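Local coordinates for putative cell adhesion protein (Parabacteroides distasonis, PDB 3LIU) that probably serves as a pilus (fimbrial) subunit of the FimA/Mfa1 family in cell adhesion, at residues 113-116 and 117-120; 298-301 and 302-305; 152-156 and 157-161. One frame throughout, in Å; residues are numbered along the deposited sequence.

Contact 1 (113-116 and 117-120)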
# COMPACT_ATOMS: atom_id res chain seq x y z
N THR A 113 14.16 -3.54 -1.07
CA THR A 113 13.35 -2.34 -1.13
C THR A 113 12.58 -2.28 -2.44
O THR A 113 13.18 -2.37 -3.51
CB THR A 113 14.19 -1.08 -0.96
OG1 THR A 113 14.79 -1.10 0.35
CG2 THR A 113 13.29 0.18 -1.09
N ILE A 114 11.26 -2.11 -2.39
CA ILE A 114 10.47 -1.89 -3.63
C ILE A 114 10.07 -0.39 -3.69
O ILE A 114 10.08 0.30 -2.66
CB ILE A 114 9.22 -2.85 -3.74
CG1 ILE A 114 8.34 -2.75 -2.50
CG2 ILE A 114 9.71 -4.29 -4.13
CD1 ILE A 114 6.99 -3.66 -2.44
N ASN A 115 9.75 0.10 -4.90
CA ASN A 115 9.52 1.52 -5.16
C ASN A 115 8.10 1.77 -5.67
O ASN A 115 7.61 1.07 -6.57
CB ASN A 115 10.53 2.04 -6.17
CG ASN A 115 11.94 1.79 -5.72
OD1 ASN A 115 12.43 2.44 -4.77
ND2 ASN A 115 12.60 0.83 -6.37
N LEU A 116 7.45 2.73 -5.06
CA LEU A 116 6.00 2.95 -5.24
C LEU A 116 5.65 3.30 -6.66
O LEU A 116 4.63 2.87 -7.16
CB LEU A 116 5.47 4.03 -4.26
CG LEU A 116 3.95 4.24 -4.28
CD1 LEU A 116 3.19 2.90 -3.97
CD2 LEU A 116 3.50 5.33 -3.24
N SER A 117 6.54 4.03 -7.34
CA SER A 117 6.30 4.44 -8.69
C SER A 117 6.20 3.27 -9.67
O SER A 117 5.70 3.47 -10.78
CB SER A 117 7.39 5.47 -9.14
OG SER A 117 8.66 4.85 -9.14
N ASP A 118 6.68 2.06 -9.29
CA ASP A 118 6.44 0.86 -10.06
C ASP A 118 5.06 0.26 -9.87
O ASP A 118 4.73 -0.64 -10.64
CB ASP A 118 7.42 -0.26 -9.73
CG ASP A 118 8.86 0.07 -10.10
OD1 ASP A 118 9.05 0.80 -11.06
OD2 ASP A 118 9.77 -0.41 -9.44
N GLU A 119 4.28 0.70 -8.88
CA GLU A 119 3.01 -0.03 -8.57
C GLU A 119 1.82 0.41 -9.43
O GLU A 119 1.00 1.21 -9.01
CB GLU A 119 2.67 0.08 -7.09
CG GLU A 119 3.78 -0.39 -6.16
CD GLU A 119 4.04 -1.90 -6.20
OE1 GLU A 119 3.32 -2.67 -6.91
OE2 GLU A 119 5.00 -2.32 -5.53
N THR A 120 1.75 -0.13 -10.63
CA THR A 120 0.64 0.08 -11.56
C THR A 120 -0.11 -1.21 -11.85
O THR A 120 0.42 -2.32 -11.67
CB THR A 120 1.17 0.61 -12.90
OG1 THR A 120 2.00 -0.40 -13.47
CG2 THR A 120 1.99 1.92 -12.68
O HOH W 1 8.41 -1.87 -6.87
O HOH W 2 1.94 3.59 -8.00
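The buried carboxylate of Glu-119 is folded back against the turn that precedes it, with OE2 3.9 Å from the terminal methyl CD1 of Ile-114. The two side chains cross at about a right angle, an acid oxygen beside an aliphatic tip. The glutamate chain is kinked at its second torsion (chi2 -69°), which turns the carboxylate back to the Ile-114 side while CG rests 3.5 Å from the carbonyl O of Leu-116. The same CG meets Leu-116 CD1 at 4.0 Å, again with the side chains roughly perpendicular. The acid is well satisfied: OE1 forms a salt bridge with Lys-123, and OE2 is hydrogen-bonded by the hydroxyl groups of Thr-126 and Tyr-285. That network is consistent with a charged carboxylate despite its burial, and Tyr-285, which also touches Ile-114, ties the turn to a much later part of the chain.

In the backbone, two bonds each link residues three apart. Asp-118 N reaches Asn-115 O at 3.0 Å, and Glu-119 N reaches Leu-116 O at 2.8 Å with an N-H...O angle of 165°. In the second, the donor sits well above the carbonyl plane, about 50° out of it. Leu-116 O is gripped again by a water, 2.9 Å from it, that also donates to Glu-119 O. Another water accepts from Asn-115 N at 3.1 Å and gives a longer bond to Asp-118 OD2, bridging strand end and turn.

Strand 113-115 pairs with strand 193-213, and Ile-114 also packs on Ile-96 of helix 94-101. The arrangement is that of a strand leaving its sheet through a short 3-10 turn, running into what fits an inverse gamma turn centred on Glu-119, the two overlapping at Asp-118.

Contact 2 (298-301 and 302-305)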
# COMPACT_ATOMS: atom_id res chain seq x y z
N ASN A 298 7.77 23.29 14.46
CA ASN A 298 6.36 23.45 14.15
C ASN A 298 5.77 22.21 13.50
O ASN A 298 5.30 22.29 12.40
CB ASN A 298 6.17 24.68 13.25
CG ASN A 298 4.71 25.05 13.07
OD1 ASN A 298 3.88 24.85 13.96
ND2 ASN A 298 4.38 25.59 11.90
N VAL A 299 5.82 21.10 14.23
CA VAL A 299 5.36 19.81 13.79
C VAL A 299 4.07 19.46 14.55
O VAL A 299 4.08 19.32 15.78
CB VAL A 299 6.40 18.69 14.15
CG1 VAL A 299 5.87 17.26 13.75
CG2 VAL A 299 7.72 18.95 13.46
N ASN A 300 2.97 19.30 13.80
CA ASN A 300 1.77 18.70 14.38
C ASN A 300 1.86 17.19 14.16
O ASN A 300 1.62 16.66 13.07
CB ASN A 300 0.49 19.32 13.79
CG ASN A 300 -0.77 18.78 14.43
OD1 ASN A 300 -0.80 17.63 14.85
ND2 ASN A 300 -1.85 19.60 14.47
N GLU A 301 2.20 16.51 15.23
CA GLU A 301 2.55 15.10 15.17
C GLU A 301 1.40 14.16 14.80
O GLU A 301 1.64 13.04 14.39
CB GLU A 301 3.14 14.68 16.51
CG GLU A 301 4.57 15.19 16.65
CD GLU A 301 5.17 14.90 17.99
OE1 GLU A 301 4.46 14.35 18.84
OE2 GLU A 301 6.34 15.26 18.19
N ALA A 302 0.17 14.63 14.96
CA ALA A 302 -0.98 13.94 14.42
C ALA A 302 -1.01 13.96 12.88
O ALA A 302 -1.61 13.08 12.27
CB ALA A 302 -2.29 14.55 15.03
N TYR A 303 -0.38 14.94 12.22
CA TYR A 303 -0.40 14.99 10.75
C TYR A 303 0.92 14.68 10.07
O TYR A 303 0.95 13.84 9.17
CB TYR A 303 -0.86 16.34 10.27
CG TYR A 303 -2.30 16.68 10.60
CD1 TYR A 303 -2.68 17.05 11.89
CD2 TYR A 303 -3.26 16.72 9.61
CE1 TYR A 303 -3.99 17.41 12.17
CE2 TYR A 303 -4.58 17.08 9.88
CZ TYR A 303 -4.94 17.42 11.15
OH TYR A 303 -6.23 17.78 11.41
N ALA A 304 2.00 15.38 10.50
CA ALA A 304 3.35 15.24 9.91
C ALA A 304 4.14 14.09 10.54
O ALA A 304 4.33 14.11 11.78
CB ALA A 304 4.13 16.54 10.13
N ASN A 305 4.60 13.08 9.78
CA ASN A 305 4.38 12.88 8.34
C ASN A 305 3.63 11.57 8.14
O ASN A 305 4.05 10.66 7.42
CB ASN A 305 5.69 12.86 7.53
CG ASN A 305 6.11 14.26 7.00
OD1 ASN A 305 5.42 15.27 7.23
ND2 ASN A 305 7.29 14.32 6.28
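Asn-300 O takes two backbone N-H groups from the chain that curls round it, Tyr-303 N at 2.8 Å and Ala-304 N at 2.9 Å. The first closes a beta turn through Glu-301 and Ala-302, whose backbone angles are close to type I; its donor lies above the carbonyl plane. The second closes an alpha turn wrapped round the beta turn and sharing its acceptor; it comes in nearly along the C=O axis (161° at the oxygen), so the two donors approach from clearly different directions. Immediately after, the peptide between Ala-304 and Asn-305 is cis, a rare choice where no proline follows.

The Asn-300 side chain adds a third, weaker link. With CG anti to the backbone N (chi1 -177°), its OD1 swings over the turn and accepts a weak bond from Ala-302 N at 3.2 Å, the pattern of an Asx turn superimposed on the beta turn. This whole fold-back belongs to the long loop between strands 282-284 and 308-319, and a backbone bond from Asn-300 to Ser-255 joins it to another loop.

The same OD1 meets the edge of the Tyr-303 ring, 3.6 Å from CD1. The amide, tilted 78° to the ring, carries ND2 up out of the ring plane, 3.7 Å from CD1. The ring itself stacks with Tyr-256. With an alanine here instead of Asn-300, Ala-302 N would probably lose its weak acceptor and a gap would open beside CD1 of the tyrosine. Val-299 CG1 packs against Ala-304 CB at 4.1 Å, an apolar touch between the residue just before the turn and the one that closes it. Lys-258 grips both ends of the segment pair, its backbone N bonding to Asn-305 OD1 and its NZ to Asn-298 O.

Contact 3 (152-156 and 157-161)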
# COMPACT_ATOMS: atom_id res chain seq x y z
N ASP A 152 2.66 -38.08 -1.25
CA ASP A 152 2.97 -38.36 -2.64
C ASP A 152 1.77 -38.03 -3.49
O ASP A 152 0.68 -38.41 -3.17
CB ASP A 152 3.45 -39.80 -2.80
CG ASP A 152 4.73 -40.07 -2.02
OD1 ASP A 152 5.43 -39.10 -1.64
OD2 ASP A 152 5.06 -41.25 -1.77
N ILE A 153 1.97 -37.24 -4.53
CA ILE A 153 0.89 -36.90 -5.44
C ILE A 153 1.40 -37.00 -6.87
O ILE A 153 2.62 -37.16 -7.09
CB ILE A 153 0.31 -35.50 -5.17
CG1 ILE A 153 1.31 -34.39 -5.52
CG2 ILE A 153 -0.17 -35.42 -3.73
CD1 ILE A 153 0.69 -32.97 -5.48
N THR A 154 0.48 -36.93 -7.82
CA THR A 154 0.84 -36.85 -9.25
C THR A 154 0.11 -35.69 -9.88
O THR A 154 -1.09 -35.50 -9.68
CB THR A 154 0.58 -38.17 -10.01
OG1 THR A 154 1.49 -39.15 -9.53
CG2 THR A 154 0.80 -38.00 -11.51
N VAL A 155 0.86 -34.89 -10.61
CA VAL A 155 0.34 -33.72 -11.26
C VAL A 155 0.79 -33.82 -12.72
O VAL A 155 2.00 -33.90 -13.03
CB VAL A 155 0.85 -32.44 -10.56
CG1 VAL A 155 0.20 -31.21 -11.15
CG2 VAL A 155 0.57 -32.53 -9.05
N LYS A 156 -0.20 -33.88 -13.61
CA LYS A 156 0.06 -34.03 -15.05
C LYS A 156 1.05 -35.15 -15.32
O LYS A 156 2.01 -34.97 -16.06
CB LYS A 156 0.55 -32.70 -15.61
CG LYS A 156 -0.39 -31.57 -15.21
CD LYS A 156 -0.39 -30.39 -16.15
CE LYS A 156 -1.48 -29.40 -15.71
NZ LYS A 156 -1.60 -28.18 -16.61
N ASP A 157 0.82 -36.30 -14.69
CA ASP A 157 1.61 -37.53 -14.87
C ASP A 157 3.05 -37.48 -14.33
O ASP A 157 3.78 -38.48 -14.44
CB ASP A 157 1.63 -37.98 -16.35
CG ASP A 157 0.32 -37.69 -17.07
OD1 ASP A 157 -0.59 -38.55 -17.03
OD2 ASP A 157 0.20 -36.60 -17.68
N ILE A 158 3.46 -36.32 -13.78
CA ILE A 158 4.72 -36.18 -13.04
C ILE A 158 4.41 -36.44 -11.57
O ILE A 158 3.76 -35.61 -10.89
CB ILE A 158 5.34 -34.73 -13.10
CG1 ILE A 158 5.32 -34.13 -14.51
CG2 ILE A 158 6.75 -34.72 -12.51
CD1 ILE A 158 6.14 -34.86 -15.52
N SER A 159 4.86 -37.58 -11.08
CA SER A 159 4.64 -37.91 -9.69
C SER A 159 5.75 -37.25 -8.87
O SER A 159 6.84 -36.98 -9.37
CB SER A 159 4.59 -39.42 -9.47
OG SER A 159 5.89 -39.92 -9.25
N GLY A 160 5.44 -36.96 -7.61
CA GLY A 160 6.38 -36.31 -6.72
C GLY A 160 5.80 -36.24 -5.33
O GLY A 160 5.13 -37.16 -4.88
N LYS A 161 6.05 -35.15 -4.63
CA LYS A 161 5.63 -35.05 -3.24
C LYS A 161 5.26 -33.63 -2.89
O LYS A 161 6.06 -32.71 -3.15
CB LYS A 161 6.74 -35.51 -2.32
CG LYS A 161 6.28 -35.75 -0.88
CD LYS A 161 7.46 -35.87 0.06
CE LYS A 161 7.05 -36.40 1.41
NZ LYS A 161 7.86 -35.81 2.48
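Strands 152-155 and 158-161 run antiparallel, 148° between their directions, as a tight beta hairpin closed by a type I' turn from Val-155 to Ile-158. Lys-156 and Asp-157 form the two-residue tip, both with the positive phi angles that this turn demands. Two hydrogen-bonded pairs hold the arms: Val-155 with Ile-158, where Val-155 N points almost straight at Ile-158 O (3.0 Å, 178° at the hydrogen), and Ile-153 with Gly-160, where Gly-160 N gives the shorter bond, 2.9 Å to Ile-153 O.

The side chains of Ile-153, Val-155 and Ile-158 go to one face. There Ile-153 and Val-155 lean on Tyr-143 and Tyr-146, while Ile-158 touches Thr-141. Gly-160, opposite Ile-153, brings no side chain to that face. Backbone bonds from Lys-161 to Thr-141 and Tyr-143 join the second arm to strand 141-144, and the hydroxyl of Tyr-143 bonds Ile-158 O.

On the other face, Thr-154 sits across from Ser-159 in a non-hydrogen-bonded pair. Its CG2, anti to the backbone N, is thrown toward the tip and lies 3.5 Å from Asp-157 CA, while OG1 comes alongside Ser-159 CB at 3.1 Å. Asp-152 and Lys-161 cross obliquely at the far end. They form no salt bridge: OD1 of Asp-152 rests 3.5 Å from CG of Lys-161, while the lysine chain runs on past it and leaves NZ 5.8 Å from that oxygen.

In the fold
Contact 1 is partly buried, its centre about 10 Å from the centre of the chain, where the end of strand 113-115 meets helix 94-101 and a buried acid is satisfied from several directions. Contacts 2 and 3 are surface features on opposite sides of that centre, their own centres about 57 Å apart. The three hold different elements: a strand end and its turn, a loop fold-back, and a hairpin. Contacts 1 and 3 both belong to the FimA-like part of the chain. Chemistry follows place: bridging waters and an acid held by outside partners in contact 1, one shared carbonyl and an amide against a tyrosine in contact 2, and regular strand pairing with opposite charges that stay apart in contact 3.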